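Local coordinates for protein lactate dehydrogenase, adjacent gene encodes predicted malate dehydrogenase (PDB 4ND3) that probably interconverts (S)-lactate and pyruvate with NAD(+)/NADH as cofactor, as an L-lactate dehydrogenase of the LDH/MDH superfamily, at residues A[116-121]-A[141-146]; A[179-184]-A[215-220]; A[28-33]-A[58-63]. All coordinates share one frame; numbering follows the deposited sequence.

Contact 1 (A[116-121]-A[141-146]); sequences FVICIT and KVCGMA. With NAD (nicotinamide-adenine-dinucleotide), chain C.
Cys-143 SG comes obliquely to the CZ end of the Phe-116 ring, 3.5 Å from CZ, in a sulfur-aromatic contact. The sulfur lies 51° off the ring normal, and chi1 of 66° puts it there, between the backbone N and the carbonyl carbon of Cys-143. Phe-116 also stacks on Tyr-247 of helix 234-248. Further along the same face, CG2 of Ile-118 meets CB of Met-145 at 4.0 Å, the two side chains crossing at a slant. On the other face Val-117 and Val-142 pair more loosely, both packed on Phe-131 of helix 124-135.

These residues sit on strands 116-119 and 142-144, the last two of the six-stranded parallel Rossmann sheet, joined through helix 124-135 in a beta-alpha-beta unit. Four backbone hydrogen bonds zip them together: Val-117 N to Lys-141 O, Cys-143 N to Val-117 O, Cys-119 N to Cys-143 O, and Met-145 N to Cys-119 O.

Just past the strands, one amide nitrogen of NAD, N7N, is shared by a carbonyl from each strand end. Its hydrogen bond to Ile-120 O is 3.1 Å long and almost straight. The one to Met-145 O is shorter, 2.8 Å, but bent to 140°. Met-145, folded back at chi2 and chi3, lays CE 3.4 Å from NAD O7N, while Ile-120 CG2 touches the nicotinamide at C2N, 3.6 Å away.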
# COMPACT_ATOMS: atom_id res chain seq x y z
N PHE A 116 -13.31 19.69 8.95
CA PHE A 116 -12.78 20.21 7.69
C PHE A 116 -13.78 19.82 6.60
O PHE A 116 -14.02 18.64 6.38
CB PHE A 116 -11.41 19.59 7.42
CG PHE A 116 -10.74 20.10 6.18
CD1 PHE A 116 -10.47 21.46 6.02
CD2 PHE A 116 -10.35 19.23 5.17
CE1 PHE A 116 -9.84 21.93 4.88
CE2 PHE A 116 -9.72 19.70 4.03
CZ PHE A 116 -9.46 21.05 3.88
N VAL A 117 -14.36 20.82 5.95
CA VAL A 117 -15.40 20.58 4.95
C VAL A 117 -14.82 20.67 3.54
O VAL A 117 -14.26 21.69 3.16
CB VAL A 117 -16.57 21.57 5.08
CG1 VAL A 117 -17.59 21.36 3.97
CG2 VAL A 117 -17.22 21.44 6.46
N ILE A 118 -14.99 19.59 2.77
CA ILE A 118 -14.62 19.56 1.36
C ILE A 118 -15.89 19.47 0.51
O ILE A 118 -16.54 18.42 0.46
CB ILE A 118 -13.71 18.36 1.03
CG1 ILE A 118 -12.43 18.40 1.86
CG2 ILE A 118 -13.38 18.35 -0.46
CD1 ILE A 118 -11.72 17.06 1.94
N CYS A 119 -16.22 20.56 -0.18
CA CYS A 119 -17.37 20.58 -1.06
C CYS A 119 -17.02 20.02 -2.44
O CYS A 119 -15.95 20.29 -2.98
CB CYS A 119 -17.91 22.01 -1.20
SG CYS A 119 -19.53 22.09 -1.99
N ILE A 120 -17.92 19.20 -2.98
CA ILE A 120 -17.80 18.66 -4.34
C ILE A 120 -18.96 19.12 -5.22
O ILE A 120 -18.78 19.40 -6.41
CB ILE A 120 -17.73 17.12 -4.33
CG1 ILE A 120 -16.53 16.67 -3.48
CG2 ILE A 120 -17.64 16.56 -5.75
CD1 ILE A 120 -16.32 15.18 -3.42
N THR A 121 -20.15 19.20 -4.63
CA THR A 121 -21.37 19.67 -5.29
C THR A 121 -21.14 20.85 -6.25
O THR A 121 -20.56 21.87 -5.88
CB THR A 121 -22.40 20.09 -4.22
OG1 THR A 121 -22.61 19.00 -3.31
CG2 THR A 121 -23.72 20.50 -4.85
N LYS A 141 -11.34 26.23 6.97
CA LYS A 141 -11.89 24.90 7.21
C LYS A 141 -12.95 24.50 6.19
O LYS A 141 -13.57 23.44 6.31
CB LYS A 141 -12.48 24.82 8.63
CG LYS A 141 -11.47 25.06 9.75
CD LYS A 141 -10.41 23.98 9.86
CE LYS A 141 -10.96 22.65 10.34
NZ LYS A 141 -11.43 22.70 11.75
N VAL A 142 -13.17 25.34 5.18
CA VAL A 142 -14.11 25.06 4.11
C VAL A 142 -13.45 25.30 2.76
O VAL A 142 -12.96 26.40 2.50
CB VAL A 142 -15.36 25.96 4.19
CG1 VAL A 142 -16.31 25.65 3.04
CG2 VAL A 142 -16.06 25.80 5.53
N CYS A 143 -13.43 24.28 1.91
CA CYS A 143 -12.86 24.39 0.57
C CYS A 143 -13.61 23.50 -0.41
O CYS A 143 -14.51 22.76 -0.02
CB CYS A 143 -11.37 24.04 0.59
SG CYS A 143 -11.01 22.31 0.97
N GLY A 144 -13.26 23.60 -1.69
CA GLY A 144 -13.91 22.81 -2.73
C GLY A 144 -12.93 21.96 -3.51
O GLY A 144 -11.87 22.44 -3.89
N MET A 145 -13.29 20.70 -3.75
CA MET A 145 -12.51 19.85 -4.64
C MET A 145 -12.82 20.23 -6.08
O MET A 145 -13.97 20.18 -6.51
CB MET A 145 -12.84 18.36 -4.42
CG MET A 145 -11.94 17.40 -5.19
SD MET A 145 -12.15 17.41 -6.98
CE MET A 145 -13.75 16.63 -7.13
N ALA A 146 -11.77 20.60 -6.82
CA ALA A 146 -11.90 20.84 -8.25
C ALA A 146 -10.54 20.81 -8.94
O ALA A 146 -10.35 20.09 -9.92
CB ALA A 146 -12.59 22.16 -8.51
PA NAD C . -25.52 11.47 -7.87
O1A NAD C . -25.01 10.10 -8.22
O2A NAD C . -26.82 11.94 -8.45
O5B NAD C . -25.59 11.57 -6.28
C5B NAD C . -26.16 12.69 -5.61
C4B NAD C . -26.73 12.17 -4.30
O4B NAD C . -27.15 13.25 -3.48
C3B NAD C . -27.96 11.27 -4.50
O3B NAD C . -27.72 9.96 -3.97
C2B NAD C . -29.07 11.97 -3.74
O2B NAD C . -29.96 11.08 -3.06
C1B NAD C . -28.30 12.83 -2.75
N9A NAD C . -29.08 13.97 -2.23
C8A NAD C . -30.00 14.71 -2.88
N7A NAD C . -30.50 15.67 -2.07
C5A NAD C . -29.90 15.55 -0.87
C6A NAD C . -29.96 16.24 0.42
N6A NAD C . -30.80 17.30 0.61
N1A NAD C . -29.15 15.79 1.41
C2A NAD C . -28.32 14.75 1.24
N3A NAD C . -28.21 14.08 0.08
C4A NAD C . -28.96 14.42 -0.99
O3 NAD C . -24.43 12.63 -8.17
PN NAD C . -22.84 12.39 -8.34
O1N NAD C . -22.58 11.80 -9.70
O2N NAD C . -22.29 11.68 -7.13
O5D NAD C . -22.33 13.91 -8.30
C5D NAD C . -22.52 14.67 -7.11
C4D NAD C . -22.21 16.13 -7.38
O4D NAD C . -20.81 16.29 -7.64
C3D NAD C . -22.94 16.69 -8.60
O3D NAD C . -23.45 17.98 -8.29
C2D NAD C . -21.86 16.77 -9.68
O2D NAD C . -22.10 17.79 -10.66
C1D NAD C . -20.65 17.08 -8.82
N1N NAD C . -19.33 16.81 -9.41
C2N NAD C . -18.35 17.66 -9.06
C3N NAD C . -17.05 17.51 -9.54
C7N NAD C . -15.97 18.48 -9.14
O7N NAD C . -14.94 18.49 -9.78
N7N NAD C . -16.13 19.31 -8.10
C4N NAD C . -16.78 16.44 -10.38
C5N NAD C . -17.80 15.56 -10.72
C6N NAD C . -19.08 15.77 -10.22

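Contact 2 (A[179-184]-A[215-220]); sequences DGMVPA and HTRIAW. Unlike the reference sequence in segment 179-184: Ala-184 (reference Val). With 2OP ((2S)-2-hydroxypropanoic acid), chain D.
The guanidinium of Arg-217 has the carbonyl O of Asp-179 over one face, 3.0 Å from CZ, and the carbonyl O of Met-181 at its edge, near its plane. Only the edge approach counts as a hydrogen bond, and a weak one: NH1 to Met-181 O is 2.9 Å with an angle of 123° at the hydrogen. The Asp-179 oxygen sits too far above the plane for any N-H to aim at it. A bend at chi3 (62°) turns the arginine back over the 179-181 turn, while its CG slides past Met-181 CG at 3.9 Å, the two side chains running in opposite directions.

The indole of Trp-220 meets the bound (S)-lactate obliquely through the methyl CB, 3.6 Å from CE3, and also makes a cation-pi contact with the lactate-binding Arg-90. This is the catalytic domain of the LDH fold, where the junction of helices 206-217 and 219-227 meets the chain that follows His-177, the predicted proton acceptor.

Two waters tie Asp-179 OD1 to that junction: one also donates to Arg-217 O, the other accepts from Trp-220 NE1 at 3.2 Å. Deeper in, Pro-183 CG packs on Thr-216 CG2 at 4.0 Å, with Val-173 and Phe-154 alongside.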
# COMPACT_ATOMS: atom_id res chain seq x y z
N ASP A 179 -15.89 26.50 -17.68
CA ASP A 179 -15.27 26.76 -18.98
C ASP A 179 -14.07 27.71 -18.86
O ASP A 179 -13.08 27.56 -19.58
CB ASP A 179 -16.29 27.33 -19.98
CG ASP A 179 -17.24 26.27 -20.51
OD1 ASP A 179 -17.12 25.08 -20.13
OD2 ASP A 179 -18.13 26.63 -21.31
N GLY A 180 -14.15 28.66 -17.93
CA GLY A 180 -13.09 29.64 -17.73
C GLY A 180 -11.88 29.17 -16.93
O GLY A 180 -10.99 29.97 -16.65
N MET A 181 -11.82 27.89 -16.55
CA MET A 181 -10.67 27.38 -15.79
C MET A 181 -9.39 27.61 -16.59
O MET A 181 -9.40 27.55 -17.82
CB MET A 181 -10.82 25.89 -15.47
CG MET A 181 -10.71 24.97 -16.67
SD MET A 181 -10.84 23.23 -16.20
CE MET A 181 -12.57 23.11 -15.76
N VAL A 182 -8.29 27.86 -15.88
CA VAL A 182 -7.02 28.23 -16.51
C VAL A 182 -5.94 27.18 -16.27
O VAL A 182 -5.32 27.18 -15.21
CB VAL A 182 -6.53 29.59 -16.00
CG1 VAL A 182 -5.24 30.00 -16.72
CG2 VAL A 182 -7.61 30.65 -16.18
N PRO A 183 -5.73 26.28 -17.24
CA PRO A 183 -4.55 25.42 -17.18
C PRO A 183 -3.30 26.25 -17.51
O PRO A 183 -3.12 26.67 -18.65
CB PRO A 183 -4.82 24.35 -18.26
CG PRO A 183 -6.25 24.50 -18.64
CD PRO A 183 -6.58 25.94 -18.39
N ALA A 184 -2.47 26.49 -16.50
CA ALA A 184 -1.32 27.39 -16.64
C ALA A 184 -0.14 26.71 -17.35
O ALA A 184 0.74 26.15 -16.70
CB ALA A 184 -0.89 27.89 -15.27
N HIS A 215 -8.83 20.36 -24.25
CA HIS A 215 -9.25 19.04 -23.76
C HIS A 215 -9.49 19.08 -22.25
O HIS A 215 -10.48 18.54 -21.76
CB HIS A 215 -8.18 17.99 -24.08
CG HIS A 215 -8.67 16.57 -24.01
ND1 HIS A 215 -7.88 15.50 -24.39
CD2 HIS A 215 -9.86 16.05 -23.63
CE1 HIS A 215 -8.56 14.38 -24.23
NE2 HIS A 215 -9.77 14.68 -23.77
N THR A 216 -8.58 19.73 -21.53
CA THR A 216 -8.70 19.91 -20.08
C THR A 216 -9.97 20.68 -19.72
O THR A 216 -10.69 20.29 -18.80
CB THR A 216 -7.47 20.65 -19.52
OG1 THR A 216 -6.28 19.91 -19.85
CG2 THR A 216 -7.55 20.79 -18.02
N ARG A 217 -10.23 21.76 -20.44
CA ARG A 217 -11.37 22.63 -20.15
C ARG A 217 -12.73 21.97 -20.39
O ARG A 217 -13.68 22.25 -19.66
CB ARG A 217 -11.28 23.92 -20.97
CG ARG A 217 -10.12 24.82 -20.55
CD ARG A 217 -9.60 25.65 -21.70
NE ARG A 217 -10.61 26.56 -22.24
CZ ARG A 217 -10.98 27.70 -21.66
NH1 ARG A 217 -10.45 28.09 -20.50
NH2 ARG A 217 -11.91 28.46 -22.23
N ILE A 218 -12.83 21.10 -21.39
CA ILE A 218 -14.10 20.44 -21.72
C ILE A 218 -14.07 18.93 -21.46
O ILE A 218 -14.91 18.19 -21.98
CB ILE A 218 -14.52 20.73 -23.17
CG1 ILE A 218 -13.59 20.01 -24.17
CG2 ILE A 218 -14.54 22.23 -23.42
CD1 ILE A 218 -13.78 20.45 -25.61
N ALA A 219 -13.12 18.48 -20.64
CA ALA A 219 -12.98 17.06 -20.31
C ALA A 219 -14.26 16.47 -19.71
O ALA A 219 -14.59 15.31 -19.97
CB ALA A 219 -11.81 16.85 -19.36
N TRP A 220 -14.98 17.26 -18.91
CA TRP A 220 -16.19 16.76 -18.25
C TRP A 220 -17.24 16.26 -19.24
O TRP A 220 -17.89 15.24 -19.00
CB TRP A 220 -16.79 17.81 -17.30
CG TRP A 220 -17.66 18.87 -17.92
CD1 TRP A 220 -17.25 20.06 -18.45
CD2 TRP A 220 -19.09 18.85 -18.05
NE1 TRP A 220 -18.33 20.78 -18.90
CE2 TRP A 220 -19.47 20.06 -18.67
CE3 TRP A 220 -20.08 17.92 -17.70
CZ2 TRP A 220 -20.81 20.36 -18.95
CZ3 TRP A 220 -21.41 18.22 -17.99
CH2 TRP A 220 -21.76 19.43 -18.61
C 2OP D . -16.52 17.32 -13.95
O 2OP D . -15.61 18.17 -13.98
CB 2OP D . -18.85 18.06 -14.35
OHN 2OP D . -17.59 18.81 -12.43
CA 2OP D . -17.81 17.70 -13.31
OXT 2OP D . -16.39 16.17 -14.42
O HOH W 1 -15.77 23.16 -18.45
O HOH W 2 -19.45 23.79 -19.32

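Contact 3 (A[28-33]-A[58-63]); sequences LADVVL and TSKVIG
Asp-30 and Lys-60 meet through a side chain on one partner and a backbone amide on the other. Lys-60 N donates to Asp-30 OD1 at 2.9 Å, nearly straight, yet reaches the oxygen from well above the carboxylate plane (49° out of it). Chi1 of -72° places the carboxylate beside its own backbone N, and the group then crosses Lys-60 obliquely, with OD1 3.5 Å from Lys-60 CB. The lysine's ammonium runs off elsewhere, so the two charges do not pair; OD1 has its salt bridge with Arg-4 instead, and that arginine also bonds Thr-58 O, probably steadying the negative charge. Just before this, Ser-59 OG lies 2.7 Å from Ala-29 O, with Asn-27 OD1 a second polar partner of the same hydroxyl.

The backbone bonds follow in parallel register: Val-31 N to Lys-60 O, Ile-62 N to Val-31 O at 3.1 Å, and Leu-33 N to Ile-62 O at 2.7 Å. CA-H...O contacts run alongside them, such as Val-61 CA to Val-31 O. Strands 30-34 and 61-64, their short segments only 12° apart, are successive strands of a beta-alpha-beta crossover through helix 40-55. Strand 61-64 is the outermost on this side of the Rossmann sheet within the chain.

Apolar contacts differ on the two faces. Val-31, Leu-33 and Val-61 form one, Val-31 CB lying 4.1 Å from Val-61 CG1, and are covered by helices 14-26 and 40-55. On the other, Val-32 and Ile-62 run alongside one another in the same sense, with CG2 of the valine 4.1 Å from CG1 of the isoleucine. Leu-33 also touches Ser-12, in the glycine-rich loop whose Gln-14 and Ile-15 bind NAD(+).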
# COMPACT_ATOMS: atom_id res chain seq x y z
N LEU A 28 -8.18 4.76 5.93
CA LEU A 28 -7.90 6.16 6.26
C LEU A 28 -8.75 6.64 7.43
O LEU A 28 -8.30 7.47 8.23
CB LEU A 28 -8.16 7.05 5.04
CG LEU A 28 -7.97 8.56 5.21
CD1 LEU A 28 -6.51 8.88 5.50
CD2 LEU A 28 -8.45 9.31 3.98
N ALA A 29 -9.98 6.13 7.52
CA ALA A 29 -10.93 6.55 8.55
C ALA A 29 -12.15 5.64 8.56
O ALA A 29 -12.32 4.80 7.68
CB ALA A 29 -11.37 7.98 8.29
N ASP A 30 -12.99 5.81 9.58
CA ASP A 30 -14.35 5.28 9.52
C ASP A 30 -15.16 6.22 8.65
O ASP A 30 -14.86 7.41 8.56
CB ASP A 30 -14.98 5.18 10.91
CG ASP A 30 -14.37 4.08 11.74
OD1 ASP A 30 -13.74 3.15 11.19
OD2 ASP A 30 -14.55 4.12 12.97
N VAL A 31 -16.19 5.68 8.00
CA VAL A 31 -17.02 6.44 7.08
C VAL A 31 -18.48 6.39 7.49
O VAL A 31 -19.00 5.33 7.83
CB VAL A 31 -16.90 5.89 5.64
CG1 VAL A 31 -17.82 6.67 4.70
CG2 VAL A 31 -15.46 5.95 5.16
N VAL A 32 -19.14 7.55 7.45
CA VAL A 32 -20.59 7.64 7.58
C VAL A 32 -21.16 8.12 6.25
O VAL A 32 -20.94 9.26 5.86
CB VAL A 32 -20.99 8.61 8.71
CG1 VAL A 32 -22.51 8.76 8.77
CG2 VAL A 32 -20.44 8.14 10.04
N LEU A 33 -21.86 7.23 5.56
CA LEU A 33 -22.56 7.58 4.32
C LEU A 33 -23.96 8.11 4.65
O LEU A 33 -24.82 7.36 5.10
CB LEU A 33 -22.68 6.37 3.40
CG LEU A 33 -21.51 6.05 2.48
CD1 LEU A 33 -21.61 4.63 1.95
CD2 LEU A 33 -21.44 7.04 1.32
N THR A 58 -9.89 -2.48 8.77
CA THR A 58 -10.84 -2.54 9.88
C THR A 58 -11.71 -1.29 9.92
O THR A 58 -12.42 -1.07 10.91
CB THR A 58 -10.14 -2.70 11.24
OG1 THR A 58 -9.21 -1.62 11.43
CG2 THR A 58 -9.40 -4.02 11.31
N SER A 59 -11.67 -0.48 8.86
CA SER A 59 -12.56 0.66 8.74
C SER A 59 -14.01 0.22 8.86
O SER A 59 -14.41 -0.79 8.28
CB SER A 59 -12.37 1.40 7.41
OG SER A 59 -11.27 2.29 7.45
N LYS A 60 -14.78 1.00 9.60
CA LYS A 60 -16.21 0.79 9.77
C LYS A 60 -16.92 1.74 8.81
O LYS A 60 -16.58 2.92 8.75
CB LYS A 60 -16.59 1.09 11.23
CG LYS A 60 -18.07 1.08 11.57
CD LYS A 60 -18.30 1.71 12.94
CE LYS A 60 -19.78 1.83 13.28
NZ LYS A 60 -20.44 0.50 13.33
N VAL A 61 -17.89 1.22 8.06
CA VAL A 61 -18.66 2.02 7.10
C VAL A 61 -20.16 1.80 7.34
O VAL A 61 -20.64 0.68 7.20
CB VAL A 61 -18.32 1.63 5.64
CG1 VAL A 61 -19.07 2.52 4.66
CG2 VAL A 61 -16.81 1.71 5.39
N ILE A 62 -20.87 2.86 7.70
CA ILE A 62 -22.32 2.79 7.93
C ILE A 62 -23.09 3.76 7.05
O ILE A 62 -22.56 4.80 6.63
CB ILE A 62 -22.71 3.05 9.40
CG1 ILE A 62 -22.29 4.45 9.85
CG2 ILE A 62 -22.10 1.99 10.30
CD1 ILE A 62 -22.74 4.81 11.25
N GLY A 63 -24.35 3.41 6.78
CA GLY A 63 -25.27 4.26 6.04
C GLY A 63 -26.32 4.82 6.98
O GLY A 63 -26.79 4.12 7.88

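Contacts 1 and 3 sit at the two outer ends of one parallel Rossmann sheet, their centres about 19 Å apart, and each closes a beta-alpha-beta unit. Contact 1 lies almost wholly in the core, and apolar and sulfur-bearing side chains fill it; contact 3 is partly open, so charge and hydroxyl groups join the ladder at its start. Contact 2 belongs to the other domain and has no strand ladder: a weak arginine bond, waters and modest apolar packing join a loop and short strand to a helix junction. Contact 1 reaches the nicotinamide and contact 2 the lactate, whereas contact 3 touches neither ligand with its own segments and lies about 34 Å from contact 2, centre to centre.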